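Local atomic coordinates of methanol--corrinoid protein co-methyltransferase (Methanosarcina barkeri, PDB entry 2I2X), a protein that catalyses transfer of the methyl group of methanol to the cob(I)amide of its corrinoid partner protein, a step in methanogenesis. Residues 57-62 with 102-107; 67-72 with 79-84; 237-242 with 415-420; 403-408 with 420-425. All coordinates share one frame; numbering follows the deposited sequence.

In the fold
From the N terminus, helix 55-76 makes the first two contacts. Contact 1 sets its residues 57-62 against helix 95-116 and closes a long loop. Inside that loop, contact 2 closes a short one by laying residues 67-72 over strand 80-86, and L83 of contact 2 packs against Q105 of contact 1. Together they tie two outer helices to the parallel barrel sheet. On the opposite side of the chain's centre, with about 23 Å between the nearest atoms of contacts 2 and 3, contacts 3 and 4 cross along the chain and meet on helix 416-430. Contact 3 joins it back to the start of helix 240-259 over a long loop, whereas contact 4 pairs it with the preceding helix, 389-409.

Contact 1 of 4, residues 57-62 with 102-107; sequences KLIKEY and AHAQKT
Y62 and Q105 face each other where helix 55-76 runs beside helix 95-116, and I59, a turn earlier, meets A104. Q105 is the side chain to follow. Its CB leaves the backbone at a slant to the other helix, with CG beside the backbone N (chi1 -65°), and CG then comes to 4.3 Å from CB of Y62. The chain stays extended beyond that point (chi2 -165°), carrying the amide past the base of the tyrosine. OE1 lies obliquely to the Y62 ring, 4.4 Å from CD1 of Y62, and makes a weak hydrogen bond with T66 one turn on in helix 55-76. At the other corner of the amide, NE2 donates to OG1 of T85 on strand 80-86, which holds the group in its rotation.

The second pairing is simpler. CB of A104 points at the partner helix and meets CG2 of I59 at 3.9 Å, methyl to methyl. I59 presents this branch because CG2 is the one set anti to its backbone N. The longer branch lies beside that N, and the side chain also packs on E100 and V101. V101 touches Y62 as well, while M91 and P47 add to the surroundings of the tyrosine.

No hydrogen bond crosses between the two segments. Two neighbouring outer helices of the TIM barrel therefore meet here through carbon surfaces, and the buried Q105 amide at the seam is tied mainly to the strand beneath them.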
loop_
_atom_site.group_PDB
_atom_site.type_symbol
_atom_site.label_atom_id
_atom_site.label_comp_id
_atom_site.label_asym_id
_atom_site.label_seq_id
_atom_site.Cartn_x
_atom_site.Cartn_y
_atom_site.Cartn_z
ATOM N N LYS A 57 4.511 -25.342 -4.013
ATOM C CA LYS A 57 4.947 -24.033 -3.533
ATOM C C LYS A 57 3.917 -22.956 -3.898
ATOM O O LYS A 57 3.667 -22.051 -3.108
ATOM C CB LYS A 57 6.326 -23.670 -4.103
ATOM C CG LYS A 57 7.519 -24.265 -3.354
ATOM C CD LYS A 57 8.748 -24.401 -4.273
ATOM C CE LYS A 57 10.034 -24.623 -3.460
ATOM N NZ LYS A 57 11.260 -24.739 -4.321
ATOM N N LEU A 58 3.329 -23.077 -5.091
ATOM C CA LEU A 58 2.284 -22.185 -5.556
ATOM C C LEU A 58 1.015 -22.260 -4.708
ATOM O O LEU A 58 0.514 -21.238 -4.236
ATOM C CB LEU A 58 1.959 -22.510 -7.004
ATOM C CG LEU A 58 1.307 -21.395 -7.803
ATOM C CD1 LEU A 58 2.035 -20.068 -7.611
ATOM C CD2 LEU A 58 1.249 -21.771 -9.276
ATOM N N ILE A 59 0.504 -23.477 -4.534
ATOM C CA ILE A 59 -0.622 -23.759 -3.648
ATOM C C ILE A 59 -0.351 -23.220 -2.244
ATOM O O ILE A 59 -1.217 -22.615 -1.613
ATOM C CB ILE A 59 -0.909 -25.278 -3.588
ATOM C CG1 ILE A 59 -1.536 -25.744 -4.908
ATOM C CG2 ILE A 59 -1.795 -25.614 -2.387
ATOM C CD1 ILE A 59 -1.671 -27.278 -5.088
ATOM N N LYS A 60 0.871 -23.411 -1.781
ATOM C CA LYS A 60 1.290 -22.925 -0.477
ATOM C C LYS A 60 1.201 -21.389 -0.362
ATOM O O LYS A 60 0.626 -20.870 0.595
ATOM C CB LYS A 60 2.704 -23.446 -0.157
ATOM C CG LYS A 60 3.203 -23.120 1.219
ATOM C CD LYS A 60 2.258 -23.628 2.271
ATOM C CE LYS A 60 2.807 -23.361 3.672
ATOM N NZ LYS A 60 1.817 -23.837 4.699
ATOM N N GLU A 61 1.764 -20.683 -1.338
ATOM C CA GLU A 61 1.750 -19.227 -1.355
ATOM C C GLU A 61 0.302 -18.702 -1.296
ATOM O O GLU A 61 0.006 -17.793 -0.506
ATOM C CB GLU A 61 2.490 -18.703 -2.584
ATOM C CG GLU A 61 2.615 -17.200 -2.683
ATOM C CD GLU A 61 3.949 -16.685 -2.147
ATOM O OE1 GLU A 61 4.416 -17.224 -1.107
ATOM O OE2 GLU A 61 4.527 -15.733 -2.758
ATOM N N TYR A 62 -0.585 -19.299 -2.100
ATOM C CA TYR A 62 -1.983 -18.908 -2.122
ATOM C C TYR A 62 -2.691 -19.220 -0.809
ATOM O O TYR A 62 -3.593 -18.484 -0.396
ATOM C CB TYR A 62 -2.739 -19.520 -3.314
ATOM C CG TYR A 62 -2.451 -18.851 -4.638
ATOM C CD1 TYR A 62 -2.830 -17.528 -4.875
ATOM C CD2 TYR A 62 -1.842 -19.552 -5.666
ATOM C CE1 TYR A 62 -2.584 -16.904 -6.112
ATOM C CE2 TYR A 62 -1.577 -18.956 -6.909
ATOM C CZ TYR A 62 -1.952 -17.623 -7.128
ATOM O OH TYR A 62 -1.688 -17.039 -8.343
ATOM N N ALA A 102 -7.754 -23.248 -6.381
ATOM C CA ALA A 102 -9.134 -22.884 -6.070
ATOM C C ALA A 102 -9.584 -23.658 -4.855
ATOM O O ALA A 102 -10.223 -23.113 -3.960
ATOM C CB ALA A 102 -10.065 -23.173 -7.256
ATOM N N HIS A 103 -9.228 -24.935 -4.817
ATOM C CA HIS A 103 -9.712 -25.801 -3.756
ATOM C C HIS A 103 -9.056 -25.453 -2.419
ATOM O O HIS A 103 -9.710 -25.419 -1.381
ATOM C CB HIS A 103 -9.525 -27.285 -4.119
ATOM C CG HIS A 103 -10.238 -28.211 -3.190
ATOM N ND1 HIS A 103 -9.650 -28.711 -2.044
ATOM C CD2 HIS A 103 -11.505 -28.697 -3.212
ATOM C CE1 HIS A 103 -10.522 -29.481 -1.413
ATOM N NE2 HIS A 103 -11.657 -29.483 -2.096
ATOM N N ALA A 104 -7.764 -25.185 -2.458
ATOM C CA ALA A 104 -7.048 -24.874 -1.253
ATOM C C ALA A 104 -7.539 -23.558 -0.661
ATOM O O ALA A 104 -7.676 -23.458 0.565
ATOM C CB ALA A 104 -5.566 -24.830 -1.522
ATOM N N GLN A 105 -7.810 -22.563 -1.521
ATOM C CA GLN A 105 -8.352 -21.251 -1.089
ATOM C C GLN A 105 -9.744 -21.377 -0.461
ATOM O O GLN A 105 -9.969 -20.886 0.651
ATOM C CB GLN A 105 -8.390 -20.257 -2.247
ATOM C CG GLN A 105 -7.032 -19.866 -2.798
ATOM C CD GLN A 105 -7.093 -18.621 -3.676
ATOM O OE1 GLN A 105 -6.920 -17.495 -3.189
ATOM N NE2 GLN A 105 -7.307 -18.812 -4.969
ATOM N N LYS A 106 -10.666 -22.058 -1.152
ATOM C CA LYS A 106 -12.046 -22.215 -0.652
ATOM C C LYS A 106 -12.124 -22.937 0.694
ATOM O O LYS A 106 -12.993 -22.615 1.531
ATOM C CB LYS A 106 -12.959 -22.926 -1.668
ATOM C CG LYS A 106 -14.454 -22.711 -1.389
ATOM C CD LYS A 106 -14.719 -21.178 -1.345
ATOM C CE LYS A 106 -16.148 -20.830 -1.501
ATOM N NZ LYS A 106 -16.630 -21.035 -2.917
ATOM N N THR A 107 -11.231 -23.910 0.891
ATOM C CA THR A 107 -11.178 -24.681 2.127
ATOM C C THR A 107 -10.953 -23.726 3.314
ATOM O O THR A 107 -11.676 -23.780 4.303
ATOM C CB THR A 107 -10.076 -25.796 2.080
ATOM O OG1 THR A 107 -10.344 -26.732 1.014
ATOM C CG2 THR A 107 -9.975 -26.536 3.420
#

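Contact 2 of 4, residues 67-72 with 79-84; sequences TDVMER and PAIILE
V69 and M70 face I81 and L83 where helix 67-72 lies over strand 80-84, the two axes nearly antiparallel at 169° and 9.9 Å apart at their closest. Four buried apolar side chains meet between them. V69 points toward the strand: its CG1 touches CD1 of I81 at 3.6 Å, while its CB rests 4.2 Å from CD2 of L83, so the valine bridges two strand residues. I81 sends CD1 there because its CG1 branch is anti to the backbone N (chi1 -160°). That leaves its CG2 for the methionine.

M70 starts out at a slant and is folded back by its bends at chi2 and chi3. This brings the sulfur over the same two residues, with SD 3.8 Å from CD1 of L83 and 4.1 Å from CG2 of I81. I82, between them in sequence, points the other way. Y112 of helix 95-116 and C120 of the next strand also pack on M70, and I43 of the preceding strand lies against V69 and I81.

Strand 40-43, helix 55-76 and strand 80-86 form a beta-alpha-beta unit, and this is its helix-on-sheet interface, the layer in which a TIM barrel packs its outer helices onto its strands.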
loop_
_atom_site.group_PDB
_atom_site.type_symbol
_atom_site.label_atom_id
_atom_site.label_comp_id
_atom_site.label_asym_id
_atom_site.label_seq_id
_atom_site.Cartn_x
_atom_site.Cartn_y
_atom_site.Cartn_z
ATOM N N THR A 67 -5.154 -17.143 4.016
ATOM C CA THR A 67 -5.169 -17.048 5.450
ATOM C C THR A 67 -4.934 -15.611 5.871
ATOM O O THR A 67 -5.658 -15.114 6.693
ATOM C CB THR A 67 -4.154 -18.019 6.088
ATOM O OG1 THR A 67 -4.568 -19.363 5.788
ATOM C CG2 THR A 67 -4.068 -17.826 7.598
ATOM N N ASP A 68 -3.955 -14.931 5.301
ATOM C CA ASP A 68 -3.640 -13.563 5.735
ATOM C C ASP A 68 -4.788 -12.550 5.588
ATOM O O ASP A 68 -5.043 -11.721 6.485
ATOM C CB ASP A 68 -2.412 -13.055 4.993
ATOM C CG ASP A 68 -1.135 -13.672 5.511
ATOM O OD1 ASP A 68 -1.203 -14.501 6.457
ATOM O OD2 ASP A 68 -0.059 -13.340 4.967
ATOM N N VAL A 69 -5.468 -12.644 4.454
ATOM C CA VAL A 69 -6.646 -11.863 4.151
ATOM C C VAL A 69 -7.802 -12.169 5.111
ATOM O O VAL A 69 -8.378 -11.241 5.702
ATOM C CB VAL A 69 -7.132 -12.155 2.691
ATOM C CG1 VAL A 69 -8.438 -11.439 2.421
ATOM C CG2 VAL A 69 -6.076 -11.764 1.670
ATOM N N MET A 70 -8.170 -13.442 5.264
ATOM C CA MET A 70 -9.334 -13.752 6.105
ATOM C C MET A 70 -9.060 -13.303 7.571
ATOM O O MET A 70 -9.911 -12.721 8.236
ATOM C CB MET A 70 -9.719 -15.242 6.036
ATOM C CG MET A 70 -10.099 -15.790 4.623
ATOM S SD MET A 70 -11.450 -14.884 3.809
ATOM C CE MET A 70 -12.836 -15.057 4.943
ATOM N N GLU A 71 -7.851 -13.563 8.039
ATOM C CA GLU A 71 -7.463 -13.228 9.381
ATOM C C GLU A 71 -7.635 -11.715 9.572
ATOM O O GLU A 71 -8.314 -11.278 10.496
ATOM C CB GLU A 71 -6.023 -13.723 9.648
ATOM C CG GLU A 71 -5.503 -13.523 11.079
ATOM C CD GLU A 71 -6.336 -14.231 12.163
ATOM O OE1 GLU A 71 -7.074 -15.209 11.847
ATOM O OE2 GLU A 71 -6.233 -13.784 13.341
ATOM N N ARG A 72 -7.101 -10.917 8.654
ATOM C CA ARG A 72 -7.221 -9.489 8.807
ATOM C C ARG A 72 -8.662 -9.013 8.851
ATOM O O ARG A 72 -9.008 -8.167 9.665
ATOM C CB ARG A 72 -6.482 -8.728 7.713
ATOM C CG ARG A 72 -6.446 -7.235 8.072
ATOM C CD ARG A 72 -5.463 -6.992 9.279
ATOM N NE ARG A 72 -4.662 -5.880 8.850
ATOM C CZ ARG A 72 -3.350 -5.841 8.782
ATOM N NH1 ARG A 72 -2.603 -6.811 9.247
ATOM N NH2 ARG A 72 -2.795 -4.759 8.289
ATOM N N PRO A 79 -17.377 -7.146 7.505
ATOM C CA PRO A 79 -18.416 -8.174 7.327
ATOM C C PRO A 79 -18.356 -8.995 6.019
ATOM O O PRO A 79 -19.059 -10.004 5.918
ATOM C CB PRO A 79 -19.722 -7.342 7.340
ATOM C CG PRO A 79 -19.337 -6.111 6.611
ATOM C CD PRO A 79 -17.893 -5.814 7.135
ATOM N N ALA A 80 -17.567 -8.562 5.036
ATOM C CA ALA A 80 -17.541 -9.236 3.713
ATOM C C ALA A 80 -16.249 -9.026 2.922
ATOM O O ALA A 80 -15.531 -8.033 3.086
ATOM C CB ALA A 80 -18.748 -8.825 2.864
ATOM N N ILE A 81 -15.938 -9.978 2.062
ATOM C CA ILE A 81 -14.741 -9.849 1.285
ATOM C C ILE A 81 -14.756 -10.801 0.090
ATOM O O ILE A 81 -15.256 -11.919 0.207
ATOM C CB ILE A 81 -13.495 -10.045 2.194
ATOM C CG1 ILE A 81 -12.227 -9.447 1.544
ATOM C CG2 ILE A 81 -13.372 -11.455 2.702
ATOM C CD1 ILE A 81 -11.490 -10.398 0.783
ATOM N N ILE A 82 -14.206 -10.365 -1.041
ATOM C CA ILE A 82 -14.031 -11.263 -2.190
ATOM C C ILE A 82 -12.534 -11.399 -2.446
ATOM O O ILE A 82 -11.821 -10.381 -2.436
ATOM C CB ILE A 82 -14.672 -10.677 -3.456
ATOM C CG1 ILE A 82 -16.196 -10.662 -3.321
ATOM C CG2 ILE A 82 -14.227 -11.452 -4.680
ATOM C CD1 ILE A 82 -16.918 -9.729 -4.320
ATOM N N LEU A 83 -12.052 -12.626 -2.654
ATOM C CA LEU A 83 -10.669 -12.831 -3.103
ATOM C C LEU A 83 -10.648 -13.084 -4.616
ATOM O O LEU A 83 -11.421 -13.908 -5.142
ATOM C CB LEU A 83 -10.009 -13.993 -2.343
ATOM C CG LEU A 83 -9.699 -13.813 -0.829
ATOM C CD1 LEU A 83 -10.903 -14.069 0.158
ATOM C CD2 LEU A 83 -8.476 -14.660 -0.422
ATOM N N GLU A 84 -9.794 -12.362 -5.330
ATOM C CA GLU A 84 -9.630 -12.635 -6.727
ATOM C C GLU A 84 -8.236 -13.189 -7.029
ATOM O O GLU A 84 -7.222 -12.497 -6.822
ATOM C CB GLU A 84 -9.929 -11.414 -7.611
ATOM C CG GLU A 84 -9.628 -11.729 -9.109
ATOM C CD GLU A 84 -9.747 -10.570 -10.060
ATOM O OE1 GLU A 84 -9.951 -9.414 -9.619
ATOM O OE2 GLU A 84 -9.621 -10.819 -11.278
#

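Contact 3 of 4, residues 237-242 with 415-420; sequences NLAHTI and SRFETK
T241 uses its side-chain hydroxyl to grip a main-chain carbonyl of another helix: OG1 donates to O of E418 at 2.7 Å, in the carbonyl plane and on a lone pair. The acceptor belongs to the first turn of helix 416-430, whose N-terminal end carries a capping box of S415 and E418. There E418 N donates to OG of S415 (3.1 Å) and S415 N returns a bond to OE1 of E418 (2.9 Å).

The hydroxyl of T241 sits between its own backbone N and carbonyl carbon (chi1 44°), which turns it to E418 and leaves CG2 at 3.9 Å from CB of E418. A valine here would probably cost the E418 carbonyl its tie to helix 240-259, leaving side-chain packing against CB of E418 where the hydrogen bond had been.

OE2 of E418 works across the contact through a water that accepts from H240 N and donates to OE2; the same oxygen forms a salt bridge with R15 of a neighbouring chain. The H240 ring lies obliquely to OE2, its plane 45° from the carboxylate, and is held elsewhere by D364 and the carbonyl of G230. One residue earlier in the chain, CB of A239 meets the edge of the F417 ring, near its plane and 4.4 Å from CE1.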
loop_
_atom_site.group_PDB
_atom_site.type_symbol
_atom_site.label_atom_id
_atom_site.label_comp_id
_atom_site.label_asym_id
_atom_site.label_seq_id
_atom_site.Cartn_x
_atom_site.Cartn_y
_atom_site.Cartn_z
ATOM N N ASN A 237 3.619 10.180 -24.420
ATOM C CA ASN A 237 3.553 8.963 -25.213
ATOM C C ASN A 237 2.232 8.674 -25.938
ATOM O O ASN A 237 2.209 7.914 -26.906
ATOM C CB ASN A 237 4.055 7.766 -24.412
ATOM C CG ASN A 237 5.568 7.832 -24.147
ATOM O OD1 ASN A 237 6.342 8.410 -24.937
ATOM N ND2 ASN A 237 5.994 7.255 -23.028
ATOM N N LEU A 238 1.141 9.289 -25.478
ATOM C CA LEU A 238 -0.174 9.115 -26.095
ATOM C C LEU A 238 -1.094 10.193 -25.532
ATOM O O LEU A 238 -1.255 10.305 -24.302
ATOM C CB LEU A 238 -0.768 7.727 -25.801
ATOM C CG LEU A 238 -2.130 7.502 -26.470
ATOM C CD1 LEU A 238 -2.018 7.344 -28.030
ATOM C CD2 LEU A 238 -2.850 6.299 -25.873
ATOM N N ALA A 239 -1.698 10.977 -26.419
ATOM C CA ALA A 239 -2.552 12.068 -25.990
ATOM C C ALA A 239 -3.698 11.467 -25.207
ATOM O O ALA A 239 -4.278 10.443 -25.608
ATOM C CB ALA A 239 -3.103 12.845 -27.200
ATOM N N HIS A 240 -4.045 12.126 -24.113
ATOM C CA HIS A 240 -5.078 11.630 -23.258
ATOM C C HIS A 240 -6.424 11.650 -23.953
ATOM O O HIS A 240 -7.283 10.781 -23.693
ATOM C CB HIS A 240 -5.035 12.369 -21.925
ATOM C CG HIS A 240 -3.855 11.980 -21.075
ATOM N ND1 HIS A 240 -3.794 12.222 -19.716
ATOM C CD2 HIS A 240 -2.699 11.349 -21.393
ATOM C CE1 HIS A 240 -2.648 11.764 -19.238
ATOM N NE2 HIS A 240 -1.962 11.238 -20.236
ATOM N N THR A 241 -6.586 12.581 -24.889
ATOM C CA THR A 241 -7.795 12.644 -25.686
ATOM C C THR A 241 -7.940 11.446 -26.633
ATOM O O THR A 241 -9.031 11.214 -27.116
ATOM C CB THR A 241 -7.921 13.943 -26.472
ATOM O OG1 THR A 241 -6.667 14.265 -27.075
ATOM C CG2 THR A 241 -8.347 15.094 -25.566
ATOM N N ILE A 242 -6.869 10.677 -26.878
ATOM C CA ILE A 242 -6.983 9.436 -27.658
ATOM C C ILE A 242 -7.206 8.212 -26.742
ATOM O O ILE A 242 -7.895 7.235 -27.111
ATOM C CB ILE A 242 -5.764 9.227 -28.636
ATOM C CG1 ILE A 242 -5.771 10.287 -29.753
ATOM C CG2 ILE A 242 -5.808 7.850 -29.278
ATOM C CD1 ILE A 242 -4.421 10.454 -30.448
ATOM N N SER A 415 -4.847 20.883 -22.946
ATOM C CA SER A 415 -3.759 21.520 -23.666
ATOM C C SER A 415 -4.089 21.635 -25.176
ATOM O O SER A 415 -4.992 20.938 -25.679
ATOM C CB SER A 415 -2.462 20.743 -23.487
ATOM O OG SER A 415 -2.535 19.515 -24.185
ATOM N N ARG A 416 -3.360 22.506 -25.881
ATOM C CA ARG A 416 -3.539 22.672 -27.329
ATOM C C ARG A 416 -3.327 21.350 -28.035
ATOM O O ARG A 416 -4.095 20.997 -28.930
ATOM C CB ARG A 416 -2.610 23.743 -27.894
ATOM C CG ARG A 416 -3.151 25.137 -27.629
ATOM C CD ARG A 416 -2.203 26.231 -28.064
ATOM N NE ARG A 416 -0.919 26.181 -27.383
ATOM C CZ ARG A 416 -0.658 26.757 -26.212
ATOM N NH1 ARG A 416 -1.602 27.431 -25.572
ATOM N NH2 ARG A 416 0.559 26.671 -25.681
ATOM N N PHE A 417 -2.332 20.599 -27.558
ATOM C CA PHE A 417 -1.970 19.322 -28.148
ATOM C C PHE A 417 -3.094 18.309 -27.996
ATOM O O PHE A 417 -3.402 17.581 -28.938
ATOM C CB PHE A 417 -0.662 18.779 -27.566
ATOM C CG PHE A 417 -0.071 17.656 -28.373
ATOM C CD1 PHE A 417 -0.420 16.335 -28.115
ATOM C CD2 PHE A 417 0.810 17.927 -29.429
ATOM C CE1 PHE A 417 0.116 15.291 -28.878
ATOM C CE2 PHE A 417 1.333 16.912 -30.196
ATOM C CZ PHE A 417 0.984 15.587 -29.923
ATOM N N GLU A 418 -3.704 18.283 -26.813
ATOM C CA GLU A 418 -4.826 17.394 -26.546
ATOM C C GLU A 418 -6.008 17.733 -27.422
ATOM O O GLU A 418 -6.733 16.840 -27.842
ATOM C CB GLU A 418 -5.245 17.465 -25.076
ATOM C CG GLU A 418 -4.392 16.594 -24.222
ATOM C CD GLU A 418 -4.436 16.903 -22.739
ATOM O OE1 GLU A 418 -4.816 18.031 -22.340
ATOM O OE2 GLU A 418 -4.073 15.990 -21.971
ATOM N N THR A 419 -6.195 19.027 -27.661
ATOM C CA THR A 419 -7.357 19.560 -28.359
ATOM C C THR A 419 -7.324 19.201 -29.855
ATOM O O THR A 419 -8.329 18.732 -30.419
ATOM C CB THR A 419 -7.450 21.089 -28.147
ATOM O OG1 THR A 419 -7.619 21.346 -26.734
ATOM C CG2 THR A 419 -8.613 21.717 -28.933
ATOM N N LYS A 420 -6.152 19.394 -30.456
ATOM C CA LYS A 420 -5.919 19.098 -31.835
ATOM C C LYS A 420 -6.100 17.601 -32.103
ATOM O O LYS A 420 -6.721 17.218 -33.118
ATOM C CB LYS A 420 -4.512 19.571 -32.218
ATOM C CG LYS A 420 -4.148 19.414 -33.667
ATOM C CD LYS A 420 -4.713 20.584 -34.493
ATOM C CE LYS A 420 -4.292 20.487 -35.948
ATOM N NZ LYS A 420 -4.534 19.099 -36.432
HETATM O O HOH W 1 -2.390 14.183 -23.310
#

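Contact 4 of 4, residues 403-408 with 420-425; sequences IIEEGA and KALADA
L422 carries this contact, laying one methyl against I404 and E405 of helix 389-409. Along 420-425, K420 comes first and turns outward: its NZ reaches one turn forward along the same helix to D424, a salt bridge with NZ 2.8 Å from OD1 on the syn lone pair. A421 follows on a different face, where it packs on A239 and T241.

L422 points toward the partner helix. With CG anti to the backbone N (chi1 -174°) the side chain reaches across, and its CD2 settles 3.6 Å from CG2 of I404 and 3.8 Å from CB of I404. The two side chains lie at a slant to each other, and the isoleucine's longer branch leads away from the leucine. Alongside, CG of E405 lies 4.0 Å from the same CD2 of L422, so the aliphatic part of the glutamate flanks the methyl while its carboxylate makes a long, weak ion pair with K426. A423 and D424 are exposed, and A425 turns back into the protein against I245.

The helices are consecutive in the chain, and the short link between them sends L412 and L414 against I404. V244 of helix 240-259 and P365 of helix 365-368 also pack on that isoleucine, placing the pair within a cluster of helices.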
loop_
_atom_site.group_PDB
_atom_site.type_symbol
_atom_site.label_atom_id
_atom_site.label_comp_id
_atom_site.label_asym_id
_atom_site.label_seq_id
_atom_site.Cartn_x
_atom_site.Cartn_y
_atom_site.Cartn_z
ATOM N N ILE A 403 -18.682 14.755 -25.962
ATOM C CA ILE A 403 -18.643 14.952 -24.534
ATOM C C ILE A 403 -17.416 15.734 -24.097
ATOM O O ILE A 403 -17.565 16.732 -23.389
ATOM C CB ILE A 403 -18.787 13.626 -23.760
ATOM C CG1 ILE A 403 -20.235 13.146 -23.892
ATOM C CG2 ILE A 403 -18.390 13.839 -22.272
ATOM C CD1 ILE A 403 -20.432 11.708 -23.618
ATOM N N ILE A 404 -16.227 15.315 -24.547
ATOM C CA ILE A 404 -14.974 16.013 -24.191
ATOM C C ILE A 404 -15.005 17.459 -24.713
ATOM O O ILE A 404 -14.572 18.379 -24.030
ATOM C CB ILE A 404 -13.698 15.280 -24.725
ATOM C CG1 ILE A 404 -13.596 13.831 -24.238
ATOM C CG2 ILE A 404 -12.413 16.082 -24.421
ATOM C CD1 ILE A 404 -13.765 13.648 -22.721
ATOM N N GLU A 405 -15.540 17.655 -25.910
ATOM C CA GLU A 405 -15.654 18.986 -26.498
ATOM C C GLU A 405 -16.520 19.903 -25.661
ATOM O O GLU A 405 -16.164 21.073 -25.459
ATOM C CB GLU A 405 -16.207 18.924 -27.941
ATOM C CG GLU A 405 -15.143 18.846 -28.992
ATOM C CD GLU A 405 -15.631 18.405 -30.396
ATOM O OE1 GLU A 405 -14.761 17.983 -31.187
ATOM O OE2 GLU A 405 -16.830 18.467 -30.739
ATOM N N GLU A 406 -17.661 19.392 -25.192
ATOM C CA GLU A 406 -18.541 20.212 -24.365
ATOM C C GLU A 406 -17.805 20.523 -23.070
ATOM O O GLU A 406 -17.814 21.666 -22.604
ATOM C CB GLU A 406 -19.884 19.530 -24.086
ATOM C CG GLU A 406 -20.767 19.420 -25.318
ATOM C CD GLU A 406 -21.937 18.445 -25.131
ATOM O OE1 GLU A 406 -22.401 18.258 -23.960
ATOM O OE2 GLU A 406 -22.388 17.878 -26.159
ATOM N N GLY A 407 -17.130 19.509 -22.529
ATOM C CA GLY A 407 -16.286 19.670 -21.353
ATOM C C GLY A 407 -15.292 20.771 -21.607
ATOM O O GLY A 407 -15.197 21.704 -20.825
ATOM N N ALA A 408 -14.569 20.677 -22.720
ATOM C CA ALA A 408 -13.506 21.663 -23.011
ATOM C C ALA A 408 -14.024 23.098 -23.161
ATOM O O ALA A 408 -13.303 24.043 -22.880
ATOM C CB ALA A 408 -12.680 21.263 -24.192
ATOM N N LYS A 420 -6.152 19.394 -30.456
ATOM C CA LYS A 420 -5.919 19.098 -31.835
ATOM C C LYS A 420 -6.100 17.601 -32.103
ATOM O O LYS A 420 -6.721 17.218 -33.118
ATOM C CB LYS A 420 -4.512 19.571 -32.218
ATOM C CG LYS A 420 -4.148 19.414 -33.667
ATOM C CD LYS A 420 -4.713 20.584 -34.493
ATOM C CE LYS A 420 -4.292 20.487 -35.948
ATOM N NZ LYS A 420 -4.534 19.099 -36.432
ATOM N N ALA A 421 -5.562 16.767 -31.208
ATOM C CA ALA A 421 -5.624 15.326 -31.358
ATOM C C ALA A 421 -7.072 14.797 -31.240
ATOM O O ALA A 421 -7.512 13.961 -32.069
ATOM C CB ALA A 421 -4.659 14.622 -30.410
ATOM N N LEU A 422 -7.829 15.301 -30.265
ATOM C CA LEU A 422 -9.284 15.060 -30.240
ATOM C C LEU A 422 -9.934 15.422 -31.581
ATOM O O LEU A 422 -10.636 14.609 -32.144
ATOM C CB LEU A 422 -9.983 15.840 -29.112
ATOM C CG LEU A 422 -11.476 15.544 -28.919
ATOM C CD1 LEU A 422 -11.772 14.109 -28.404
ATOM C CD2 LEU A 422 -12.067 16.513 -27.954
ATOM N N ALA A 423 -9.678 16.633 -32.085
ATOM C CA ALA A 423 -10.256 17.125 -33.352
ATOM C C ALA A 423 -9.886 16.272 -34.576
ATOM O O ALA A 423 -10.726 16.017 -35.433
ATOM C CB ALA A 423 -9.863 18.583 -33.585
ATOM N N ASP A 424 -8.633 15.844 -34.651
ATOM C CA ASP A 424 -8.200 14.943 -35.703
ATOM C C ASP A 424 -8.950 13.624 -35.597
ATOM O O ASP A 424 -9.430 13.107 -36.623
ATOM C CB ASP A 424 -6.681 14.708 -35.646
ATOM C CG ASP A 424 -5.860 15.960 -36.032
ATOM O OD1 ASP A 424 -6.432 17.019 -36.410
ATOM O OD2 ASP A 424 -4.611 15.879 -35.965
ATOM N N ALA A 425 -9.108 13.107 -34.373
ATOM C CA ALA A 425 -9.784 11.824 -34.185
ATOM C C ALA A 425 -11.264 11.913 -34.502
ATOM O O ALA A 425 -11.832 10.982 -35.114
ATOM C CB ALA A 425 -9.562 11.248 -32.798
#